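Local coordinates for putative PadR-family transcriptional regulatory protein (Bacteroides fragilis, PDB 5H20) that probably acts as a PadR-type transcription factor, a dimer whose winged helix-turn-helix domain would bind DNA to control gene expression, at residues Y17-S31 and R75-L88. Numbering follows the deposited sequence.
Sequences YCIMLLLHKEPAYAS and RKYYKLTGKGESFL. With GLC (alpha-D-glucopyranose), chain E; PO4 (phosphate ion), chain D.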
ATOM      1  N   TYR A  17      -4.311  -4.831   3.033  1.00 54.82           N
ATOM      2  CA  TYR A  17      -4.550  -5.407   1.716  1.00 57.57           C
ATOM      3  C   TYR A  17      -4.505  -6.929   1.780  1.00 58.53           C
ATOM      4  O   TYR A  17      -5.304  -7.599   1.133  1.00 60.04           O
ATOM      5  CB  TYR A  17      -3.519  -4.871   0.713  1.00 60.11           C
ATOM      6  CG  TYR A  17      -3.547  -5.510  -0.653  1.00 64.27           C
ATOM      7  CD1 TYR A  17      -4.356  -5.000  -1.673  1.00 66.54           C
ATOM      8  CD2 TYR A  17      -2.739  -6.615  -0.943  1.00 67.29           C
ATOM      9  CE1 TYR A  17      -4.371  -5.583  -2.939  1.00 71.56           C
ATOM     10  CE2 TYR A  17      -2.743  -7.200  -2.205  1.00 72.40           C
ATOM     11  CZ  TYR A  17      -3.563  -6.679  -3.197  1.00 74.50           C
ATOM     12  OH  TYR A  17      -3.563  -7.257  -4.440  1.00 80.59           O
ATOM     13  N   CYS A  18      -3.563  -7.448   2.561  1.00 58.43           N
ATOM     14  CA  CYS A  18      -3.390  -8.877   2.778  1.00 60.33           C
ATOM     15  C   CYS A  18      -4.593  -9.515   3.496  1.00 58.28           C
ATOM     16  O   CYS A  18      -5.030 -10.611   3.127  1.00 59.79           O
ATOM     17  CB  CYS A  18      -2.100  -9.113   3.565  1.00 61.44           C
ATOM     18  SG  CYS A  18      -1.673 -10.850   3.753  1.00 65.71           S
ATOM     19  N   ILE A  19      -5.122  -8.817   4.506  1.00 55.21           N
ATOM     20  CA  ILE A  19      -6.336  -9.229   5.221  1.00 53.96           C
ATOM     21  C   ILE A  19      -7.542  -9.301   4.255  1.00 54.84           C
ATOM     22  O   ILE A  19      -8.267 -10.317   4.228  1.00 55.11           O
ATOM     23  CB  ILE A  19      -6.662  -8.283   6.410  1.00 52.07           C
ATOM     24  CG1 ILE A  19      -5.591  -8.351   7.495  1.00 52.24           C
ATOM     25  CG2 ILE A  19      -8.017  -8.619   7.029  1.00 51.75           C
ATOM     26  CD1 ILE A  19      -5.595  -7.151   8.425  1.00 51.54           C
ATOM     27  N   MET A  20      -7.733  -8.233   3.468  1.00 55.07           N
ATOM     28  CA  MET A  20      -8.828  -8.169   2.488  1.00 56.68           C
ATOM     29  C   MET A  20      -8.680  -9.257   1.430  1.00 60.09           C
ATOM     30  O   MET A  20      -9.677  -9.893   1.052  1.00 61.75           O
ATOM     31  CB  MET A  20      -8.917  -6.792   1.841  1.00 57.05           C
ATOM     32  CG  MET A  20      -9.400  -5.710   2.784  1.00 55.02           C
ATOM     33  SD  MET A  20      -9.721  -4.163   1.924  1.00 57.36           S
ATOM     34  CE  MET A  20      -8.071  -3.461   1.867  1.00 56.55           C
ATOM     35  N   LEU A  21      -7.439  -9.476   0.981  1.00 61.63           N
ATOM     36  CA  LEU A  21      -7.099 -10.601   0.100  1.00 65.98           C
ATOM     37  C   LEU A  21      -7.509 -11.954   0.676  1.00 66.17           C
ATOM     38  O   LEU A  21      -8.215 -12.712   0.011  1.00 69.13           O
ATOM     39  CB  LEU A  21      -5.602 -10.625  -0.253  1.00 68.14           C
ATOM     40  CG  LEU A  21      -5.175 -10.405  -1.703  1.00 73.30           C
ATOM     41  CD1 LEU A  21      -3.695 -10.724  -1.831  1.00 76.18           C
ATOM     42  CD2 LEU A  21      -5.963 -11.264  -2.688  1.00 77.78           C
ATOM     43  N   LEU A  22      -7.080 -12.239   1.909  1.00 63.80           N
ATOM     44  CA  LEU A  22      -7.388 -13.509   2.588  1.00 64.32           C
ATOM     45  C   LEU A  22      -8.880 -13.711   2.872  1.00 63.42           C
ATOM     46  O   LEU A  22      -9.361 -14.841   2.854  1.00 65.41           O
ATOM     47  CB  LEU A  22      -6.541 -13.691   3.861  1.00 62.46           C
ATOM     48  CG  LEU A  22      -5.015 -13.899   3.715  1.00 64.71           C
ATOM     49  CD1 LEU A  22      -4.285 -13.570   5.011  1.00 62.66           C
ATOM     50  CD2 LEU A  22      -4.646 -15.303   3.252  1.00 69.23           C
ATOM     51  N   LEU A  23      -9.611 -12.618   3.085  1.00 61.49           N
ATOM     52  CA  LEU A  23     -11.049 -12.688   3.378  1.00 61.42           C
ATOM     53  C   LEU A  23     -11.970 -12.731   2.152  1.00 65.09           C
ATOM     54  O   LEU A  23     -13.161 -13.023   2.282  1.00 65.75           O
ATOM     55  CB  LEU A  23     -11.461 -11.563   4.341  1.00 58.15           C
ATOM     56  CG  LEU A  23     -11.069 -11.775   5.806  1.00 56.23           C
ATOM     57  CD1 LEU A  23     -11.240 -10.481   6.570  1.00 54.67           C
ATOM     58  CD2 LEU A  23     -11.857 -12.887   6.503  1.00 57.19           C
ATOM     59  N   HIS A  24     -11.407 -12.462   0.969  1.00 68.45           N
ATOM     60  CA  HIS A  24     -12.198 -12.281  -0.253  1.00 72.95           C
ATOM     61  C   HIS A  24     -12.939 -13.535  -0.710  1.00 77.32           C
ATOM     62  O   HIS A  24     -14.046 -13.426  -1.240  1.00 80.03           O
ATOM     63  CB  HIS A  24     -11.364 -11.638  -1.376  1.00 75.70           C
ATOM     64  CG  HIS A  24     -11.038 -12.547  -2.522  1.00 81.48           C
ATOM     65  ND1 HIS A  24     -11.860 -12.685  -3.622  1.00 86.69           N
ATOM     66  CD2 HIS A  24      -9.969 -13.348  -2.749  1.00 83.82           C
ATOM     67  CE1 HIS A  24     -11.319 -13.541  -4.471  1.00 91.96           C
ATOM     68  NE2 HIS A  24     -10.173 -13.959  -3.965  1.00 90.50           N
ATOM     69  N   LYS A  25     -12.344 -14.709  -0.503  1.00 78.90           N
ATOM     70  CA  LYS A  25     -13.021 -15.956  -0.860  1.00 83.78           C
ATOM     71  C   LYS A  25     -13.755 -16.568   0.329  1.00 81.51           C
ATOM     72  O   LYS A  25     -14.915 -16.971   0.199  1.00 83.53           O
ATOM     73  CB  LYS A  25     -12.059 -16.957  -1.499  1.00 88.36           C
ATOM     74  CG  LYS A  25     -12.691 -17.788  -2.605  1.00 95.08           C
ATOM     75  CD  LYS A  25     -11.648 -18.191  -3.632  1.00100.97           C
ATOM     76  CE  LYS A  25     -12.272 -18.823  -4.863  1.00108.88           C
ATOM     77  NZ  LYS A  25     -11.233 -19.128  -5.886  1.00115.58           N
ATOM     78  N   GLU A  26     -13.082 -16.620   1.478  1.00 77.98           N
ATOM     79  CA  GLU A  26     -13.642 -17.228   2.674  1.00 76.60           C
ATOM     80  C   GLU A  26     -13.759 -16.236   3.829  1.00 71.90           C
ATOM     81  O   GLU A  26     -12.794 -15.520   4.117  1.00 69.91           O
ATOM     82  CB  GLU A  26     -12.801 -18.431   3.109  1.00 78.32           C
ATOM     83  CG  GLU A  26     -13.129 -19.734   2.389  1.00 84.03           C
ATOM     84  CD  GLU A  26     -12.282 -20.914   2.861  1.00 86.40           C
ATOM     85  OE1 GLU A  26     -11.461 -20.751   3.806  1.00 83.84           O
ATOM     86  OE2 GLU A  26     -12.445 -22.020   2.286  1.00 91.14           O
ATOM     87  N   PRO A  27     -14.939 -16.198   4.500  1.00 71.05           N
ATOM     88  CA  PRO A  27     -15.012 -15.532   5.800  1.00 67.68           C
ATOM     89  C   PRO A  27     -14.162 -16.296   6.820  1.00 66.77           C
ATOM     90  O   PRO A  27     -13.887 -17.482   6.616  1.00 69.17           O
ATOM     91  CB  PRO A  27     -16.497 -15.606   6.156  1.00 69.41           C
ATOM     92  CG  PRO A  27     -17.027 -16.780   5.388  1.00 72.68           C
ATOM     93  CD  PRO A  27     -16.245 -16.771   4.103  1.00 74.14           C
ATOM     94  N   ALA A  28     -13.730 -15.626   7.886  1.00 64.20           N
ATOM     95  CA  ALA A  28     -12.775 -16.222   8.827  1.00 63.55           C
ATOM     96  C   ALA A  28     -12.718 -15.525  10.181  1.00 61.76           C
ATOM     97  O   ALA A  28     -12.983 -14.325  10.282  1.00 60.17           O
ATOM     98  CB  ALA A  28     -11.381 -16.264   8.206  1.00 63.85           C
ATOM     99  N   TYR A  29     -12.390 -16.308  11.209  1.00 62.56           N
ATOM    100  CA  TYR A  29     -11.984 -15.794  12.510  1.00 62.36           C
ATOM    101  C   TYR A  29     -10.574 -15.225  12.357  1.00 61.39           C
ATOM    102  O   TYR A  29      -9.804 -15.662  11.482  1.00 61.40           O
ATOM    103  CB  TYR A  29     -11.980 -16.908  13.574  1.00 65.21           C
ATOM    104  CG  TYR A  29     -13.309 -17.634  13.814  1.00 66.74           C
ATOM    105  CD1 TYR A  29     -14.368 -17.012  14.495  1.00 67.50           C
ATOM    106  CD2 TYR A  29     -13.488 -18.952  13.387  1.00 68.44           C
ATOM    107  CE1 TYR A  29     -15.568 -17.681  14.723  1.00 69.80           C
ATOM    108  CE2 TYR A  29     -14.688 -19.626  13.608  1.00 70.43           C
ATOM    109  CZ  TYR A  29     -15.717 -18.987  14.282  1.00 70.98           C
ATOM    110  OH  TYR A  29     -16.902 -19.645  14.495  1.00 73.83           O
ATOM    111  N   ALA A  30     -10.236 -14.246  13.195  1.00 60.85           N
ATOM    112  CA  ALA A  30      -8.873 -13.722  13.280  1.00 60.28           C
ATOM    113  C   ALA A  30      -7.792 -14.821  13.359  1.00 62.01           C
ATOM    114  O   ALA A  30      -6.766 -14.728  12.686  1.00 61.73           O
ATOM    115  CB  ALA A  30      -8.750 -12.748  14.445  1.00 61.10           C
ATOM    116  N   SER A  31      -8.051 -15.847  14.170  1.00 64.52           N
ATOM    117  CA  SER A  31      -7.229 -17.062  14.268  1.00 67.20           C
ATOM    118  C   SER A  31      -7.063 -17.833  12.954  1.00 67.23           C
ATOM    119  O   SER A  31      -6.043 -18.493  12.766  1.00 70.42           O
ATOM    120  CB  SER A  31      -7.783 -18.005  15.341  1.00 70.06           C
ATOM    121  OG  SER A  31      -9.164 -18.284  15.099  1.00 69.67           O
ATOM    122  N   ARG A  75     -16.838 -15.169  19.557  1.00 58.38           N
ATOM    123  CA  ARG A  75     -15.771 -14.978  18.586  1.00 57.46           C
ATOM    124  C   ARG A  75     -16.307 -14.163  17.415  1.00 55.76           C
ATOM    125  O   ARG A  75     -17.452 -14.360  16.994  1.00 56.45           O
ATOM    126  CB  ARG A  75     -15.244 -16.329  18.104  1.00 59.03           C
ATOM    127  CG  ARG A  75     -14.737 -17.256  19.206  1.00 61.41           C
ATOM    128  CD  ARG A  75     -14.328 -18.604  18.635  1.00 64.30           C
ATOM    129  NE  ARG A  75     -13.056 -18.502  17.931  1.00 67.34           N
ATOM    130  CZ  ARG A  75     -12.640 -19.309  16.955  1.00 70.40           C
ATOM    131  NH1 ARG A  75     -13.387 -20.327  16.539  1.00 71.87           N
ATOM    132  NH2 ARG A  75     -11.456 -19.093  16.391  1.00 72.78           N
ATOM    133  N   LYS A  76     -15.497 -13.228  16.927  1.00 55.17           N
ATOM    134  CA  LYS A  76     -15.857 -12.377  15.802  1.00 54.15           C
ATOM    135  C   LYS A  76     -15.609 -13.144  14.506  1.00 53.15           C
ATOM    136  O   LYS A  76     -14.535 -13.701  14.281  1.00 53.17           O
ATOM    137  CB  LYS A  76     -15.070 -11.063  15.819  1.00 56.39           C
ATOM    138  CG  LYS A  76     -15.500 -10.039  16.873  1.00 59.02           C
ATOM    139  CD  LYS A  76     -14.488  -8.906  16.916  1.00 62.17           C
ATOM    140  CE  LYS A  76     -14.757  -7.912  18.041  1.00 67.03           C
ATOM    141  NZ  LYS A  76     -15.076  -6.535  17.566  1.00 69.07           N
ATOM    142  N   TYR A  77     -16.634 -13.219  13.669  1.00 53.00           N
ATOM    143  CA  TYR A  77     -16.505 -13.951  12.419  1.00 53.86           C
ATOM    144  C   TYR A  77     -16.626 -12.951  11.286  1.00 53.57           C
ATOM    145  O   TYR A  77     -17.683 -12.362  11.055  1.00 55.83           O
ATOM    146  CB  TYR A  77     -17.502 -15.107  12.366  1.00 55.82           C
ATOM    147  CG  TYR A  77     -17.310 -16.111  11.248  1.00 59.48           C
ATOM    148  CD1 TYR A  77     -16.226 -17.001  11.242  1.00 60.71           C
ATOM    149  CD2 TYR A  77     -18.257 -16.212  10.211  1.00 63.10           C
ATOM    150  CE1 TYR A  77     -16.076 -17.937  10.223  1.00 65.19           C
ATOM    151  CE2 TYR A  77     -18.109 -17.140   9.190  1.00 67.25           C
ATOM    152  CZ  TYR A  77     -17.019 -17.996   9.200  1.00 68.32           C
ATOM    153  OH  TYR A  77     -16.862 -18.916   8.194  1.00 74.26           O
ATOM    154  N   TYR A  78     -15.503 -12.741  10.618  1.00 52.47           N
ATOM    155  CA  TYR A  78     -15.313 -11.611   9.728  1.00 51.55           C
ATOM    156  C   TYR A  78     -15.532 -12.019   8.291  1.00 53.00           C
ATOM    157  O   TYR A  78     -15.158 -13.117   7.884  1.00 54.37           O
ATOM    158  CB  TYR A  78     -13.877 -11.082   9.855  1.00 50.25           C
ATOM    159  CG  TYR A  78     -13.512 -10.321  11.111  1.00 49.67           C
ATOM    160  CD1 TYR A  78     -13.697  -8.932  11.190  1.00 49.96           C
ATOM    161  CD2 TYR A  78     -12.893 -10.971  12.194  1.00 50.30           C
ATOM    162  CE1 TYR A  78     -13.331  -8.218  12.321  1.00 51.34           C
ATOM    163  CE2 TYR A  78     -12.508 -10.262  13.330  1.00 51.46           C
ATOM    164  CZ  TYR A  78     -12.727  -8.887  13.390  1.00 52.42           C
ATOM    165  OH  TYR A  78     -12.338  -8.164  14.501  1.00 55.68           O
ATOM    166  N   LYS A  79     -16.120 -11.108   7.529  1.00 54.19           N
ATOM    167  CA  LYS A  79     -16.216 -11.238   6.082  1.00 57.06           C
ATOM    168  C   LYS A  79     -15.870  -9.908   5.422  1.00 56.47           C
ATOM    169  O   LYS A  79     -15.942  -8.849   6.054  1.00 55.90           O
ATOM    170  CB  LYS A  79     -17.604 -11.731   5.661  1.00 61.48           C
ATOM    171  CG  LYS A  79     -18.722 -10.727   5.918  1.00 63.54           C
ATOM    172  CD  LYS A  79     -20.050 -11.170   5.336  1.00 69.64           C
ATOM    173  CE  LYS A  79     -20.918  -9.951   5.071  1.00 73.30           C
ATOM    174  NZ  LYS A  79     -22.195 -10.306   4.368  1.00 81.19           N
ATOM    175  N   LEU A  80     -15.481  -9.980   4.154  1.00 57.54           N
ATOM    176  CA  LEU A  80     -15.230  -8.805   3.345  1.00 57.10           C
ATOM    177  C   LEU A  80     -16.595  -8.320   2.815  1.00 60.29           C
ATOM    178  O   LEU A  80     -17.327  -9.104   2.198  1.00 63.88           O
ATOM    179  CB  LEU A  80     -14.318  -9.200   2.179  1.00 58.41           C
ATOM    180  CG  LEU A  80     -12.996  -8.539   1.782  1.00 57.45           C
ATOM    181  CD1 LEU A  80     -12.852  -8.661   0.279  1.00 60.17           C
ATOM    182  CD2 LEU A  80     -12.841  -7.082   2.186  1.00 55.84           C
ATOM    183  N   THR A  81     -16.932  -7.048   3.063  1.00 60.05           N
ATOM    184  CA  THR A  81     -18.209  -6.441   2.603  1.00 64.51           C
ATOM    185  C   THR A  81     -18.249  -6.191   1.086  1.00 67.82           C
ATOM    186  O   THR A  81     -17.255  -6.414   0.387  1.00 65.94           O
ATOM    187  CB  THR A  81     -18.517  -5.086   3.295  1.00 65.55           C
ATOM    188  OG1 THR A  81     -17.509  -4.122   2.944  1.00 63.89           O
ATOM    189  CG2 THR A  81     -18.634  -5.222   4.816  1.00 63.65           C
ATOM    190  N   GLY A  82     -19.401  -5.718   0.590  1.00 68.69           N
ATOM    191  CA  GLY A  82     -19.531  -5.208  -0.778  1.00 70.70           C
ATOM    192  C   GLY A  82     -18.519  -4.107  -1.083  1.00 67.67           C
ATOM    193  O   GLY A  82     -17.832  -4.155  -2.104  1.00 66.87           O
ATOM    194  N   LYS A  83     -18.437  -3.132  -0.177  1.00 66.58           N
ATOM    195  CA  LYS A  83     -17.492  -2.020  -0.240  1.00 65.05           C
ATOM    196  C   LYS A  83     -16.026  -2.521  -0.192  1.00 60.38           C
ATOM    197  O   LYS A  83     -15.187  -2.052  -0.955  1.00 58.88           O
ATOM    198  CB  LYS A  83     -17.795  -1.004   0.879  1.00 66.71           C
ATOM    199  CG  LYS A  83     -16.929   0.254   0.872  1.00 67.06           C
ATOM    200  CD  LYS A  83     -17.314   1.198   2.008  1.00 70.43           C
ATOM    201  CE  LYS A  83     -16.393   2.410   2.056  1.00 71.31           C
ATOM    202  NZ  LYS A  83     -16.586   3.228   3.287  1.00 74.90           N
ATOM    203  N   GLY A  84     -15.768  -3.500   0.680  1.00 58.81           N
ATOM    204  CA  GLY A  84     -14.490  -4.209   0.764  1.00 56.57           C
ATOM    205  C   GLY A  84     -14.060  -4.909  -0.511  1.00 57.09           C
ATOM    206  O   GLY A  84     -12.906  -4.764  -0.923  1.00 56.09           O
ATOM    207  N   GLU A  85     -14.986  -5.653  -1.128  1.00 59.55           N
ATOM    208  CA  GLU A  85     -14.764  -6.350  -2.409  1.00 61.72           C
ATOM    209  C   GLU A  85     -14.462  -5.389  -3.568  1.00 62.07           C
ATOM    210  O   GLU A  85     -13.563  -5.664  -4.369  1.00 62.46           O
ATOM    211  CB  GLU A  85     -15.971  -7.238  -2.800  1.00 65.88           C
ATOM    212  CG  GLU A  85     -16.262  -8.430  -1.887  1.00 66.98           C
ATOM    213  CD  GLU A  85     -15.405  -9.671  -2.156  1.00 68.83           C
ATOM    214  OE1 GLU A  85     -14.606  -9.691  -3.120  1.00 69.28           O
ATOM    215  OE2 GLU A  85     -15.548 -10.656  -1.395  1.00 70.47           O
ATOM    216  N   SER A  86     -15.223  -4.293  -3.665  1.00 63.21           N
ATOM    217  CA  SER A  86     -14.999  -3.257  -4.688  1.00 64.86           C
ATOM    218  C   SER A  86     -13.638  -2.559  -4.511  1.00 61.66           C
ATOM    219  O   SER A  86     -12.877  -2.455  -5.480  1.00 62.05           O
ATOM    220  CB  SER A  86     -16.122  -2.217  -4.701  1.00 68.45           C
ATOM    221  OG  SER A  86     -17.380  -2.828  -4.923  1.00 73.35           O
ATOM    222  N   PHE A  87     -13.343  -2.105  -3.287  1.00 59.25           N
ATOM    223  CA  PHE A  87     -12.055  -1.469  -2.975  1.00 57.63           C
ATOM    224  C   PHE A  87     -10.885  -2.424  -3.204  1.00 56.24           C
ATOM    225  O   PHE A  87      -9.882  -2.015  -3.767  1.00 56.12           O
ATOM    226  CB  PHE A  87     -12.014  -0.855  -1.562  1.00 56.94           C
ATOM    227  CG  PHE A  87     -10.738  -0.086  -1.256  1.00 56.43           C
ATOM    228  CD1 PHE A  87     -10.295   0.953  -2.094  1.00 57.79           C
ATOM    229  CD2 PHE A  87      -9.997  -0.371  -0.108  1.00 55.66           C
ATOM    230  CE1 PHE A  87      -9.123   1.659  -1.810  1.00 58.37           C
ATOM    231  CE2 PHE A  87      -8.830   0.341   0.185  1.00 56.93           C
ATOM    232  CZ  PHE A  87      -8.391   1.355  -0.668  1.00 57.92           C
ATOM    233  N   LEU A  88     -11.039  -3.691  -2.801  1.00 56.44           N
ATOM    234  CA  LEU A  88     -10.061  -4.748  -3.121  1.00 57.22           C
ATOM    235  C   LEU A  88      -9.797  -4.871  -4.636  1.00 58.99           C
ATOM    236  O   LEU A  88      -8.634  -4.929  -5.064  1.00 59.47           O
ATOM    237  CB  LEU A  88     -10.499  -6.104  -2.552  1.00 58.58           C
ATOM    238  CG  LEU A  88      -9.613  -7.320  -2.861  1.00 61.35           C
ATOM    239  CD1 LEU A  88      -8.285  -7.284  -2.106  1.00 61.66           C
ATOM    240  CD2 LEU A  88     -10.381  -8.586  -2.552  1.00 63.98           C
TER
HETATM  241  C1  GLC E 204     -11.074 -15.600  18.302  1.00 79.09           C
HETATM  242  C2  GLC E 204     -11.206 -15.238  16.822  1.00 79.07           C
HETATM  243  C3  GLC E 204     -11.342 -13.734  16.545  1.00 80.41           C
HETATM  244  C4  GLC E 204     -11.959 -12.898  17.671  1.00 85.70           C
HETATM  245  C5  GLC E 204     -11.420 -13.245  19.069  1.00 87.30           C
HETATM  246  C6  GLC E 204     -12.543 -13.208  20.110  1.00 87.31           C
HETATM  247  O1  GLC E 204     -10.119 -16.659  18.418  1.00 76.82           O
HETATM  248  O2  GLC E 204     -10.056 -15.720  16.119  1.00 74.53           O
HETATM  249  O3  GLC E 204     -12.102 -13.541  15.346  1.00 72.63           O
HETATM  250  O4  GLC E 204     -11.687 -11.512  17.417  1.00 89.28           O
HETATM  251  O5  GLC E 204     -10.664 -14.484  19.121  1.00 85.43           O
HETATM  252  O6  GLC E 204     -12.884 -11.844  20.397  1.00 89.94           O
HETATM  253  P   PO4 D 203     -11.937 -22.574  13.522  0.50 76.01           P
HETATM  254  O1  PO4 D 203     -13.244 -22.959  14.177  0.50 74.80           O
HETATM  255  O2  PO4 D 203     -11.388 -21.329  14.175  0.50 73.63           O
HETATM  256  O3  PO4 D 203     -12.158 -22.315  12.049  0.50 73.86           O
HETATM  257  O4  PO4 D 203     -10.941 -23.698  13.687  0.50 74.65           O
HETATM  258  O   HOH W   1     -15.944 -12.838   2.909  1.00 67.81           O
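The Tyr29 ring is sandwiched between Arg75 and Tyr77. The Arg75 guanidinium lies nearly flat on one face, its CZ 3.6 Å from the ring centroid and the planes 19° apart. This is a cation-pi stack. A bend in the Arg75 chain (chi3 75°) folds the group back over the ring. On the opposite face Tyr77 presents an edge, with CD1 3.6 Å from Tyr29 CE1 and the planes at 60°. The far side of the Tyr77 ring reaches Pro27. The guanidinium edge faces the glucose and a phosphate ion, probably from the crystallisation liquor: Arg75 NH1 and NH2 both donate to one phosphate oxygen.

Ala28 and Tyr78 form a single antiparallel bridge, a hydrogen-bonded pair, with Ala28 N 2.9 Å from Tyr78 O. The short segment around Ala28 thereby joins the hairpin of strands 62-67 and 75-80, the wing of the winged helix-turn-helix fold found in PadR proteins. Beside the bridge, backbone groups and Ser31 OG hold the glucose. Glucose O3 accepts from Ala30 N and donates to Lys76 O (2.7 Å). Glucose O2 accepts from Ser31 N and is also hydrogen-bonded to Ser31 OG.

Further along, the Leu80 methyls meet the end of the helix and His24. Leu80 CD2 meets Met20 CG at 3.8 Å, and CD1 lies against His24. Leu88 reaches the same side: its CD2 lies 3.4 Å from His24 CB and its CD1 is near Met20 CB. A water bridges Leu23 O and Leu80 N. Tyr17 continues this apolar layer toward the second subunit, where its ring meets Trp95 of that chain edge-to-face.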